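Local coordinates for protein glutathione S-transferase (Ceriporiopsis subvermispora, PDB 6J3E) that probably conjugates glutathione to electrophilic substrates, as a serine-type glutathione S-transferase of a white-rot fungus, at residues N3-P11 against I36-Y45; F119-I130 against A174-I185. All blocks are in the same frame, centred on the assembly; numbering follows the deposited sequence.

Contact 1: N3-P11 against I36-Y45; sequences NVIQFYDIP and IPYKTIWVEY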
loop_
_atom_site.group_PDB
_atom_site.type_symbol
_atom_site.label_atom_id
_atom_site.label_comp_id
_atom_site.label_asym_id
_atom_site.label_seq_id
_atom_site.Cartn_x
_atom_site.Cartn_y
_atom_site.Cartn_z
ATOM N N ASN A 3 -6.806 -37.972 1.861
ATOM C CA ASN A 3 -5.803 -37.573 2.846
ATOM C C ASN A 3 -5.060 -36.287 2.478
ATOM O O ASN A 3 -4.210 -35.824 3.236
ATOM C CB ASN A 3 -4.785 -38.694 3.050
ATOM C CG ASN A 3 -4.075 -38.600 4.396
ATOM O OD1 ASN A 3 -2.914 -38.194 4.478
ATOM N ND2 ASN A 3 -4.782 -38.969 5.462
ATOM N N VAL A 4 -5.363 -35.712 1.317
ATOM C CA VAL A 4 -4.632 -34.544 0.838
ATOM C C VAL A 4 -5.229 -33.265 1.410
ATOM O O VAL A 4 -6.256 -33.301 2.101
ATOM C CB VAL A 4 -4.635 -34.489 -0.691
ATOM C CG1 VAL A 4 -4.098 -35.786 -1.258
ATOM C CG2 VAL A 4 -6.033 -34.225 -1.167
ATOM N N ILE A 5 -4.581 -32.129 1.124
ATOM C CA ILE A 5 -5.112 -30.825 1.525
ATOM C C ILE A 5 -6.553 -30.679 1.066
ATOM O O ILE A 5 -6.886 -30.936 -0.097
ATOM C CB ILE A 5 -4.265 -29.690 0.942
ATOM C CG1 ILE A 5 -2.882 -29.690 1.556
ATOM C CG2 ILE A 5 -4.917 -28.327 1.231
ATOM C CD1 ILE A 5 -2.843 -28.920 2.843
ATOM N N GLN A 6 -7.409 -30.233 1.969
ATOM C CA GLN A 6 -8.769 -29.886 1.620
ATOM C C GLN A 6 -8.846 -28.379 1.397
ATOM O O GLN A 6 -8.354 -27.595 2.219
ATOM C CB GLN A 6 -9.723 -30.353 2.711
ATOM C CG GLN A 6 -9.600 -31.839 2.965
ATOM C CD GLN A 6 -10.815 -32.396 3.652
ATOM O OE1 GLN A 6 -11.561 -33.192 3.073
ATOM N NE2 GLN A 6 -11.039 -31.967 4.896
ATOM N N PHE A 7 -9.432 -27.982 0.271
ATOM C CA PHE A 7 -9.431 -26.595 -0.189
ATOM C C PHE A 7 -10.867 -26.187 -0.450
ATOM O O PHE A 7 -11.498 -26.709 -1.372
ATOM C CB PHE A 7 -8.589 -26.439 -1.453
ATOM C CG PHE A 7 -8.760 -25.116 -2.154
ATOM C CD1 PHE A 7 -8.629 -23.922 -1.467
ATOM C CD2 PHE A 7 -8.998 -25.068 -3.522
ATOM C CE1 PHE A 7 -8.762 -22.706 -2.131
ATOM C CE2 PHE A 7 -9.130 -23.864 -4.185
ATOM C CZ PHE A 7 -9.009 -22.680 -3.490
ATOM N N TYR A 8 -11.377 -25.251 0.339
ATOM C CA TYR A 8 -12.778 -24.862 0.266
ATOM C C TYR A 8 -12.931 -23.638 -0.624
ATOM O O TYR A 8 -12.207 -22.647 -0.470
ATOM C CB TYR A 8 -13.336 -24.614 1.667
ATOM C CG TYR A 8 -13.258 -25.869 2.529
ATOM C CD1 TYR A 8 -12.059 -26.259 3.132
ATOM C CD2 TYR A 8 -14.374 -26.678 2.724
ATOM C CE1 TYR A 8 -11.978 -27.420 3.908
ATOM C CE2 TYR A 8 -14.300 -27.831 3.504
ATOM C CZ TYR A 8 -13.104 -28.197 4.090
ATOM O OH TYR A 8 -13.041 -29.337 4.854
ATOM N N ASP A 9 -13.886 -23.716 -1.543
ATOM C CA ASP A 9 -14.042 -22.769 -2.633
ATOM C C ASP A 9 -15.534 -22.603 -2.888
ATOM O O ASP A 9 -16.343 -23.436 -2.477
ATOM C CB ASP A 9 -13.290 -23.275 -3.881
ATOM C CG ASP A 9 -13.016 -22.189 -4.920
ATOM O OD1 ASP A 9 -13.501 -21.043 -4.789
ATOM O OD2 ASP A 9 -12.331 -22.518 -5.907
ATOM N N ILE A 10 -15.884 -21.502 -3.546
ATOM C CA ILE A 10 -17.266 -21.128 -3.838
ATOM C C ILE A 10 -17.541 -21.454 -5.303
ATOM O O ILE A 10 -16.885 -20.873 -6.184
ATOM C CB ILE A 10 -17.504 -19.633 -3.577
ATOM C CG1 ILE A 10 -17.245 -19.274 -2.117
ATOM C CG2 ILE A 10 -18.901 -19.219 -4.001
ATOM C CD1 ILE A 10 -17.186 -17.759 -1.863
ATOM N N PRO A 11 -18.503 -22.320 -5.611
ATOM C CA PRO A 11 -18.779 -22.640 -7.018
ATOM C C PRO A 11 -19.479 -21.490 -7.731
ATOM O O PRO A 11 -20.220 -20.710 -7.131
ATOM C CB PRO A 11 -19.694 -23.860 -6.922
ATOM C CG PRO A 11 -20.486 -23.577 -5.664
ATOM C CD PRO A 11 -19.498 -22.919 -4.705
ATOM N N ILE A 36 1.397 -28.406 -4.511
ATOM C CA ILE A 36 0.838 -29.205 -3.420
ATOM C C ILE A 36 -0.487 -29.809 -3.872
ATOM O O ILE A 36 -1.348 -29.098 -4.413
ATOM C CB ILE A 36 0.673 -28.364 -2.144
ATOM C CG1 ILE A 36 1.995 -27.668 -1.813
ATOM C CG2 ILE A 36 0.241 -29.240 -0.975
ATOM C CD1 ILE A 36 1.911 -26.647 -0.702
ATOM N N PRO A 37 -0.684 -31.113 -3.708
ATOM C CA PRO A 37 -1.970 -31.712 -4.070
ATOM C C PRO A 37 -3.045 -31.294 -3.093
ATOM O O PRO A 37 -2.795 -31.126 -1.894
ATOM C CB PRO A 37 -1.702 -33.215 -3.967
ATOM C CG PRO A 37 -0.619 -33.307 -2.945
ATOM C CD PRO A 37 0.264 -32.115 -3.191
ATOM N N TYR A 38 -4.258 -31.149 -3.613
ATOM C CA TYR A 38 -5.375 -30.800 -2.755
ATOM C C TYR A 38 -6.661 -31.288 -3.384
ATOM O O TYR A 38 -6.719 -31.584 -4.578
ATOM C CB TYR A 38 -5.458 -29.295 -2.526
ATOM C CG TYR A 38 -5.546 -28.525 -3.818
ATOM C CD1 TYR A 38 -4.396 -28.174 -4.513
ATOM C CD2 TYR A 38 -6.770 -28.150 -4.347
ATOM C CE1 TYR A 38 -4.465 -27.472 -5.681
ATOM C CE2 TYR A 38 -6.846 -27.443 -5.517
ATOM C CZ TYR A 38 -5.682 -27.110 -6.177
ATOM O OH TYR A 38 -5.724 -26.401 -7.339
ATOM N N LYS A 39 -7.692 -31.343 -2.558
ATOM C CA LYS A 39 -9.041 -31.654 -2.991
ATOM C C LYS A 39 -9.911 -30.419 -2.782
ATOM O O LYS A 39 -9.814 -29.756 -1.740
ATOM C CB LYS A 39 -9.569 -32.852 -2.196
ATOM C CG LYS A 39 -11.025 -33.208 -2.436
ATOM C CD LYS A 39 -11.494 -34.305 -1.472
ATOM C CE LYS A 39 -10.955 -34.098 -0.063
ATOM N NZ LYS A 39 -12.041 -34.179 0.951
ATOM N N THR A 40 -10.751 -30.104 -3.759
ATOM C CA THR A 40 -11.622 -28.945 -3.640
ATOM C C THR A 40 -12.972 -29.343 -3.056
ATOM O O THR A 40 -13.578 -30.323 -3.491
ATOM C CB THR A 40 -11.826 -28.256 -4.987
ATOM O OG1 THR A 40 -10.579 -27.711 -5.428
ATOM C CG2 THR A 40 -12.842 -27.111 -4.828
ATOM N N ILE A 41 -13.439 -28.568 -2.080
ATOM C CA ILE A 41 -14.751 -28.737 -1.467
ATOM C C ILE A 41 -15.573 -27.477 -1.751
ATOM O O ILE A 41 -15.227 -26.386 -1.276
ATOM C CB ILE A 41 -14.642 -28.991 0.042
ATOM C CG1 ILE A 41 -13.796 -30.233 0.309
ATOM C CG2 ILE A 41 -16.013 -29.132 0.618
ATOM C CD1 ILE A 41 -13.829 -30.727 1.727
ATOM N N TRP A 42 -16.672 -27.634 -2.495
ATOM C CA TRP A 42 -17.461 -26.509 -2.994
ATOM C C TRP A 42 -18.514 -26.105 -1.969
ATOM O O TRP A 42 -19.347 -26.925 -1.569
ATOM C CB TRP A 42 -18.103 -26.872 -4.334
ATOM C CG TRP A 42 -17.048 -27.150 -5.398
ATOM C CD1 TRP A 42 -16.623 -28.376 -5.848
ATOM C CD2 TRP A 42 -16.248 -26.178 -6.085
ATOM N NE1 TRP A 42 -15.632 -28.218 -6.792
ATOM C CE2 TRP A 42 -15.387 -26.880 -6.954
ATOM C CE3 TRP A 42 -16.187 -24.784 -6.057
ATOM C CZ2 TRP A 42 -14.482 -26.232 -7.782
ATOM C CZ3 TRP A 42 -15.299 -24.141 -6.892
ATOM C CH2 TRP A 42 -14.458 -24.863 -7.740
ATOM N N VAL A 43 -18.487 -24.835 -1.561
ATOM C CA VAL A 43 -19.339 -24.341 -0.485
ATOM C C VAL A 43 -20.111 -23.119 -0.963
ATOM O O VAL A 43 -19.520 -22.157 -1.467
ATOM C CB VAL A 43 -18.518 -24.011 0.776
ATOM C CG1 VAL A 43 -19.408 -23.361 1.835
ATOM C CG2 VAL A 43 -17.855 -25.286 1.314
ATOM N N GLU A 44 -21.430 -23.153 -0.800
ATOM C CA GLU A 44 -22.246 -22.011 -1.177
ATOM C C GLU A 44 -22.051 -20.886 -0.172
ATOM O O GLU A 44 -21.770 -21.118 1.010
ATOM C CB GLU A 44 -23.723 -22.400 -1.258
ATOM C CG GLU A 44 -24.057 -23.429 -2.332
ATOM C CD GLU A 44 -23.886 -22.908 -3.756
ATOM O OE1 GLU A 44 -23.865 -21.673 -3.954
ATOM O OE2 GLU A 44 -23.765 -23.743 -4.682
ATOM N N TYR A 45 -22.200 -19.655 -0.662
ATOM C CA TYR A 45 -22.055 -18.461 0.169
ATOM C C TYR A 45 -22.771 -18.558 1.508
ATOM O O TYR A 45 -22.136 -18.284 2.539
ATOM C CB TYR A 45 -22.538 -17.228 -0.612
ATOM C CG TYR A 45 -21.413 -16.343 -1.087
ATOM C CD1 TYR A 45 -20.691 -15.563 -0.183
ATOM C CD2 TYR A 45 -21.056 -16.296 -2.431
ATOM C CE1 TYR A 45 -19.652 -14.749 -0.609
ATOM C CE2 TYR A 45 -20.007 -15.486 -2.868
ATOM C CZ TYR A 45 -19.315 -14.710 -1.954
ATOM O OH TYR A 45 -18.274 -13.904 -2.371
HETATM O O HOH W 1 -1.530 -32.389 0.529
HETATM O O HOH W 2 -22.822 -20.367 -6.152
#

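Contact 2: F119-I130 against A174-I185; sequences FSEAIVRALAPI and AWEKIRAGFGQI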
loop_
_atom_site.group_PDB
_atom_site.type_symbol
_atom_site.label_atom_id
_atom_site.label_comp_id
_atom_site.label_asym_id
_atom_site.label_seq_id
_atom_site.Cartn_x
_atom_site.Cartn_y
_atom_site.Cartn_z
ATOM N N PHE A 119 -2.807 -2.652 -2.596
ATOM C CA PHE A 119 -3.592 -3.281 -3.643
ATOM C C PHE A 119 -5.083 -3.172 -3.350
ATOM O O PHE A 119 -5.881 -2.880 -4.248
ATOM C CB PHE A 119 -3.162 -4.743 -3.786
ATOM C CG PHE A 119 -3.914 -5.491 -4.843
ATOM C CD1 PHE A 119 -5.120 -6.107 -4.551
ATOM C CD2 PHE A 119 -3.429 -5.564 -6.137
ATOM C CE1 PHE A 119 -5.825 -6.793 -5.535
ATOM C CE2 PHE A 119 -4.119 -6.239 -7.124
ATOM C CZ PHE A 119 -5.317 -6.862 -6.824
ATOM N N SER A 120 -5.483 -3.438 -2.103
ATOM C CA SER A 120 -6.895 -3.319 -1.751
ATOM C C SER A 120 -7.375 -1.893 -1.944
ATOM O O SER A 120 -8.468 -1.661 -2.470
ATOM C CB SER A 120 -7.129 -3.772 -0.307
ATOM O OG SER A 120 -7.113 -5.188 -0.195
ATOM N N GLU A 121 -6.573 -0.921 -1.525
ATOM C CA GLU A 121 -6.957 0.467 -1.727
ATOM C C GLU A 121 -7.018 0.821 -3.206
ATOM O O GLU A 121 -7.939 1.515 -3.633
ATOM C CB GLU A 121 -5.992 1.398 -1.000
ATOM C CG GLU A 121 -6.362 1.588 0.451
ATOM C CD GLU A 121 -7.855 1.778 0.633
ATOM O OE1 GLU A 121 -8.399 2.762 0.084
ATOM O OE2 GLU A 121 -8.478 0.937 1.317
ATOM N N ALA A 122 -6.055 0.354 -4.007
ATOM C CA ALA A 122 -6.005 0.793 -5.399
ATOM C C ALA A 122 -6.965 0.030 -6.310
ATOM O O ALA A 122 -7.491 0.614 -7.262
ATOM C CB ALA A 122 -4.586 0.671 -5.954
ATOM N N ILE A 123 -7.201 -1.254 -6.062
ATOM C CA ILE A 123 -7.903 -2.129 -7.003
ATOM C C ILE A 123 -9.272 -2.531 -6.474
ATOM O O ILE A 123 -10.297 -2.257 -7.104
ATOM C CB ILE A 123 -7.054 -3.377 -7.337
ATOM C CG1 ILE A 123 -5.709 -2.983 -7.958
ATOM C CG2 ILE A 123 -7.809 -4.324 -8.224
ATOM C CD1 ILE A 123 -5.805 -1.827 -8.928
ATOM N N VAL A 124 -9.310 -3.173 -5.307
ATOM C CA VAL A 124 -10.454 -3.993 -4.924
ATOM C C VAL A 124 -11.721 -3.164 -4.862
ATOM O O VAL A 124 -12.777 -3.590 -5.351
ATOM C CB VAL A 124 -10.178 -4.704 -3.589
ATOM C CG1 VAL A 124 -11.472 -5.270 -3.001
ATOM C CG2 VAL A 124 -9.169 -5.809 -3.788
ATOM N N ARG A 125 -11.647 -1.966 -4.278
ATOM C CA ARG A 125 -12.846 -1.140 -4.196
ATOM C C ARG A 125 -13.217 -0.525 -5.538
ATOM O O ARG A 125 -14.389 -0.206 -5.752
ATOM C CB ARG A 125 -12.668 -0.049 -3.155
ATOM C CG ARG A 125 -11.892 -0.514 -1.960
ATOM C CD ARG A 125 -11.166 0.649 -1.332
ATOM N NE ARG A 125 -12.102 1.651 -0.829
ATOM C CZ ARG A 125 -11.740 2.872 -0.461
ATOM N NH1 ARG A 125 -12.643 3.739 -0.012
ATOM N NH2 ARG A 125 -10.464 3.239 -0.561
ATOM N N ALA A 126 -12.250 -0.357 -6.446
ATOM C CA ALA A 126 -12.574 0.117 -7.789
ATOM C C ALA A 126 -13.317 -0.949 -8.583
ATOM O O ALA A 126 -14.230 -0.632 -9.347
ATOM C CB ALA A 126 -11.300 0.541 -8.523
ATOM N N LEU A 127 -12.958 -2.224 -8.395
ATOM C CA LEU A 127 -13.642 -3.282 -9.125
ATOM C C LEU A 127 -15.087 -3.438 -8.683
ATOM O O LEU A 127 -15.959 -3.691 -9.522
ATOM C CB LEU A 127 -12.913 -4.606 -8.961
ATOM C CG LEU A 127 -11.509 -4.626 -9.532
ATOM C CD1 LEU A 127 -10.889 -5.998 -9.318
ATOM C CD2 LEU A 127 -11.580 -4.347 -10.984
ATOM N N ALA A 128 -15.362 -3.252 -7.390
ATOM C CA ALA A 128 -16.619 -3.700 -6.785
ATOM C C ALA A 128 -17.872 -3.266 -7.543
ATOM O O ALA A 128 -18.729 -4.130 -7.804
ATOM C CB ALA A 128 -16.655 -3.235 -5.321
ATOM N N PRO A 129 -18.044 -1.997 -7.944
ATOM C CA PRO A 129 -19.325 -1.623 -8.570
ATOM C C PRO A 129 -19.612 -2.349 -9.872
ATOM O O PRO A 129 -20.789 -2.539 -10.208
ATOM C CB PRO A 129 -19.199 -0.104 -8.774
ATOM C CG PRO A 129 -17.826 0.214 -8.595
ATOM C CD PRO A 129 -17.205 -0.813 -7.712
ATOM N N ILE A 130 -18.586 -2.789 -10.593
ATOM C CA ILE A 130 -18.793 -3.553 -11.818
ATOM C C ILE A 130 -18.782 -5.044 -11.550
ATOM O O ILE A 130 -19.584 -5.791 -12.120
ATOM C CB ILE A 130 -17.729 -3.166 -12.859
ATOM C CG1 ILE A 130 -18.077 -1.803 -13.477
ATOM C CG2 ILE A 130 -17.574 -4.277 -13.916
ATOM C CD1 ILE A 130 -16.921 -1.114 -14.139
ATOM N N ALA A 174 -16.568 4.243 -13.247
ATOM C CA ALA A 174 -16.014 3.080 -12.564
ATOM C C ALA A 174 -14.819 2.508 -13.319
ATOM O O ALA A 174 -13.809 2.134 -12.712
ATOM C CB ALA A 174 -17.089 2.011 -12.400
ATOM N N TRP A 175 -14.933 2.379 -14.645
ATOM C CA TRP A 175 -13.811 1.851 -15.415
ATOM C C TRP A 175 -12.602 2.753 -15.285
ATOM O O TRP A 175 -11.479 2.278 -15.091
ATOM C CB TRP A 175 -14.181 1.693 -16.886
ATOM C CG TRP A 175 -14.815 0.380 -17.149
ATOM C CD1 TRP A 175 -16.080 0.153 -17.638
ATOM C CD2 TRP A 175 -14.237 -0.910 -16.910
ATOM N NE1 TRP A 175 -16.311 -1.204 -17.733
ATOM C CE2 TRP A 175 -15.200 -1.876 -17.284
ATOM C CE3 TRP A 175 -13.000 -1.343 -16.422
ATOM C CZ2 TRP A 175 -14.959 -3.247 -17.189
ATOM C CZ3 TRP A 175 -12.765 -2.704 -16.326
ATOM C CH2 TRP A 175 -13.745 -3.639 -16.708
ATOM N N GLU A 176 -12.827 4.062 -15.351
ATOM C CA GLU A 176 -11.736 5.013 -15.271
ATOM C C GLU A 176 -10.973 4.830 -13.973
ATOM O O GLU A 176 -9.735 4.815 -13.959
ATOM C CB GLU A 176 -12.303 6.432 -15.408
ATOM C CG GLU A 176 -11.427 7.515 -14.859
ATOM C CD GLU A 176 -12.068 8.899 -15.044
ATOM O OE1 GLU A 176 -13.132 9.167 -14.452
ATOM O OE2 GLU A 176 -11.508 9.723 -15.793
ATOM N N LYS A 177 -11.707 4.632 -12.881
ATOM C CA LYS A 177 -11.081 4.392 -11.594
ATOM C C LYS A 177 -10.359 3.055 -11.572
ATOM O O LYS A 177 -9.290 2.928 -10.954
ATOM C CB LYS A 177 -12.135 4.480 -10.497
ATOM C CG LYS A 177 -11.580 4.933 -9.163
ATOM C CD LYS A 177 -12.691 5.330 -8.160
ATOM C CE LYS A 177 -12.163 5.429 -6.712
ATOM N NZ LYS A 177 -12.248 4.111 -6.003
ATOM N N ILE A 178 -10.902 2.055 -12.262
ATOM C CA ILE A 178 -10.231 0.763 -12.302
ATOM C C ILE A 178 -8.944 0.859 -13.096
ATOM O O ILE A 178 -7.911 0.308 -12.697
ATOM C CB ILE A 178 -11.153 -0.323 -12.884
ATOM C CG1 ILE A 178 -12.350 -0.574 -11.962
ATOM C CG2 ILE A 178 -10.364 -1.623 -13.135
ATOM C CD1 ILE A 178 -13.514 -1.271 -12.675
ATOM N N ARG A 179 -8.985 1.539 -14.241
ATOM C CA ARG A 179 -7.787 1.655 -15.065
ATOM C C ARG A 179 -6.701 2.421 -14.331
ATOM O O ARG A 179 -5.534 2.020 -14.346
ATOM C CB ARG A 179 -8.103 2.329 -16.405
ATOM C CG ARG A 179 -7.030 2.031 -17.458
ATOM C CD ARG A 179 -6.992 3.030 -18.606
ATOM N NE ARG A 179 -7.727 2.546 -19.772
ATOM C CZ ARG A 179 -7.168 2.150 -20.914
ATOM N NH1 ARG A 179 -5.849 2.191 -21.063
ATOM N NH2 ARG A 179 -7.941 1.725 -21.914
ATOM N N ALA A 180 -7.066 3.508 -13.655
ATOM C CA ALA A 180 -6.069 4.256 -12.900
ATOM C C ALA A 180 -5.475 3.403 -11.774
ATOM O O ALA A 180 -4.261 3.478 -11.496
ATOM C CB ALA A 180 -6.691 5.549 -12.372
ATOM N N GLY A 181 -6.294 2.546 -11.161
ATOM C CA GLY A 181 -5.774 1.640 -10.149
ATOM C C GLY A 181 -4.685 0.735 -10.689
ATOM O O GLY A 181 -3.605 0.620 -10.107
ATOM N N PHE A 182 -4.949 0.077 -11.814
ATOM C CA PHE A 182 -3.893 -0.743 -12.388
ATOM C C PHE A 182 -2.727 0.095 -12.906
ATOM O O PHE A 182 -1.613 -0.417 -12.990
ATOM C CB PHE A 182 -4.460 -1.623 -13.493
ATOM C CG PHE A 182 -5.212 -2.791 -12.975
ATOM C CD1 PHE A 182 -6.547 -2.660 -12.618
ATOM C CD2 PHE A 182 -4.579 -4.022 -12.806
ATOM C CE1 PHE A 182 -7.242 -3.737 -12.118
ATOM C CE2 PHE A 182 -5.268 -5.109 -12.303
ATOM C CZ PHE A 182 -6.597 -4.966 -11.959
ATOM N N GLY A 183 -2.955 1.367 -13.237
ATOM C CA GLY A 183 -1.867 2.217 -13.678
ATOM C C GLY A 183 -0.878 2.503 -12.571
ATOM O O GLY A 183 0.311 2.711 -12.829
ATOM N N GLN A 184 -1.348 2.514 -11.329
ATOM C CA GLN A 184 -0.426 2.637 -10.219
ATOM C C GLN A 184 0.374 1.361 -10.042
ATOM O O GLN A 184 1.561 1.407 -9.699
ATOM C CB GLN A 184 -1.184 2.968 -8.946
ATOM C CG GLN A 184 -1.989 4.214 -9.053
ATOM C CD GLN A 184 -2.941 4.315 -7.895
ATOM O OE1 GLN A 184 -4.149 4.086 -8.039
ATOM N NE2 GLN A 184 -2.407 4.637 -6.719
ATOM N N ILE A 185 -0.247 0.205 -10.264
ATOM C CA ILE A 185 0.534 -1.017 -10.147
ATOM C C ILE A 185 1.628 -1.018 -11.202
ATOM O O ILE A 185 2.797 -1.297 -10.901
ATOM C CB ILE A 185 -0.359 -2.265 -10.251
ATOM C CG1 ILE A 185 -1.477 -2.223 -9.210
ATOM C CG2 ILE A 185 0.481 -3.537 -10.024
ATOM C CD1 ILE A 185 -2.170 -3.579 -9.050
#

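Contact 1: N3-P11 against I36-Y45
Lys39 reaches into strand 5-9 with both backbone groups: its N donates to Ile5 O at 2.6 Å, and its O accepts from Phe7 N. The ladder continues as Ile41 N donates to Phe7 O at 2.8 Å, Ile41 O takes Asp9 N, and Val43 N reaches Asp9 O. A water extends the pairing before Tyr38, accepting from Ile5 N and donating to Pro37 O. This parallel pairing closes the beta-alpha-beta unit of strand 5-9, helix 22-34 and strand 38-42 in the thioredoxin-like N-terminal domain; strand 73-76 bonds to the other edge of strand 5-9 through Gln6 and Tyr8. Asp9, its CG anti to the backbone N (chi1 -162°), lies alongside Trp42, with OD2 3.5 Å from CZ3. Its OD1 takes Ile10 N at 2.7 Å and Thr24 OG1, while OD2 pairs with Arg28 of the bridging helix. An alanine here would remove the carboxylate and would probably leave Arg28 without this countercharge and Ile10 N without its acceptor. Beyond the strands, Ile10 CD1 sits over the Tyr45 ring face, 3.9 Å from its centroid. A second water donates to Pro11 O and Glu44 OE1, and Ser143 also bonds to OE1.

Contact 2: F119-I130 against A174-I185
The helices holding Phe119-Ile130 and Ala174-Ile185 run nearly antiparallel, their axes 157° apart in direction and 8.3 Å at closest approach, with Ala122 CA only 4.8 Å from Gly181 CA. At that point Ala122 O accepts a CA-H...O contact from Gly181, whose missing side chain is what permits such closeness: a CB there would clash with Ala122 O. Ile123 CD1 reaches over the glycine to one face of the Phe182 ring, lying 4.1 Å from its centroid and 20° off the normal. Ile123 CG1 meets Ile185 CD1, which also touches Phe119 CD2. Both segments belong to the all-helical C-terminal domain of the glutathione S-transferase fold, where Trp240 and Phe232 meet the Phe182 ring edge-to-face. Further along, Ala126 CB lies 3.8 Å from Ile178 CG1, while Leu127 CD2 packs on CG2 of the same isoleucine, the two side chains crossing at about a right angle. Ile130 CD1 stands over the five-membered ring of Trp175, 3.6 Å from its centroid, and also packs on Ala174 CB. The indole NE1 is satisfied by Glu228. Across the dimer interface, Phe117 of the second subunit packs on Ala122 and Gln184.

Contact 1 joins two strands of the N-terminal domain and contact 2 two helices of the C-terminal domain; their centres lie 29 Å apart, on opposite sides of the chain's centre, and their nearest atoms are about 11 Å apart. Contact 2 is the more buried: ten of its fifteen touching residues are buried, against eight of eighteen in contact 1, where strand 38-42 is the outermost strand of its sheet within the chain. Contact 1 relies on backbone hydrogen bonds, supplemented by two bridging waters, while the buried Asp9 carboxylate turns to helix 22-34; contact 2 has no hydrogen bond across it and relies on apolar packing. Contact 2 reaches the second subunit; contact 1 does not.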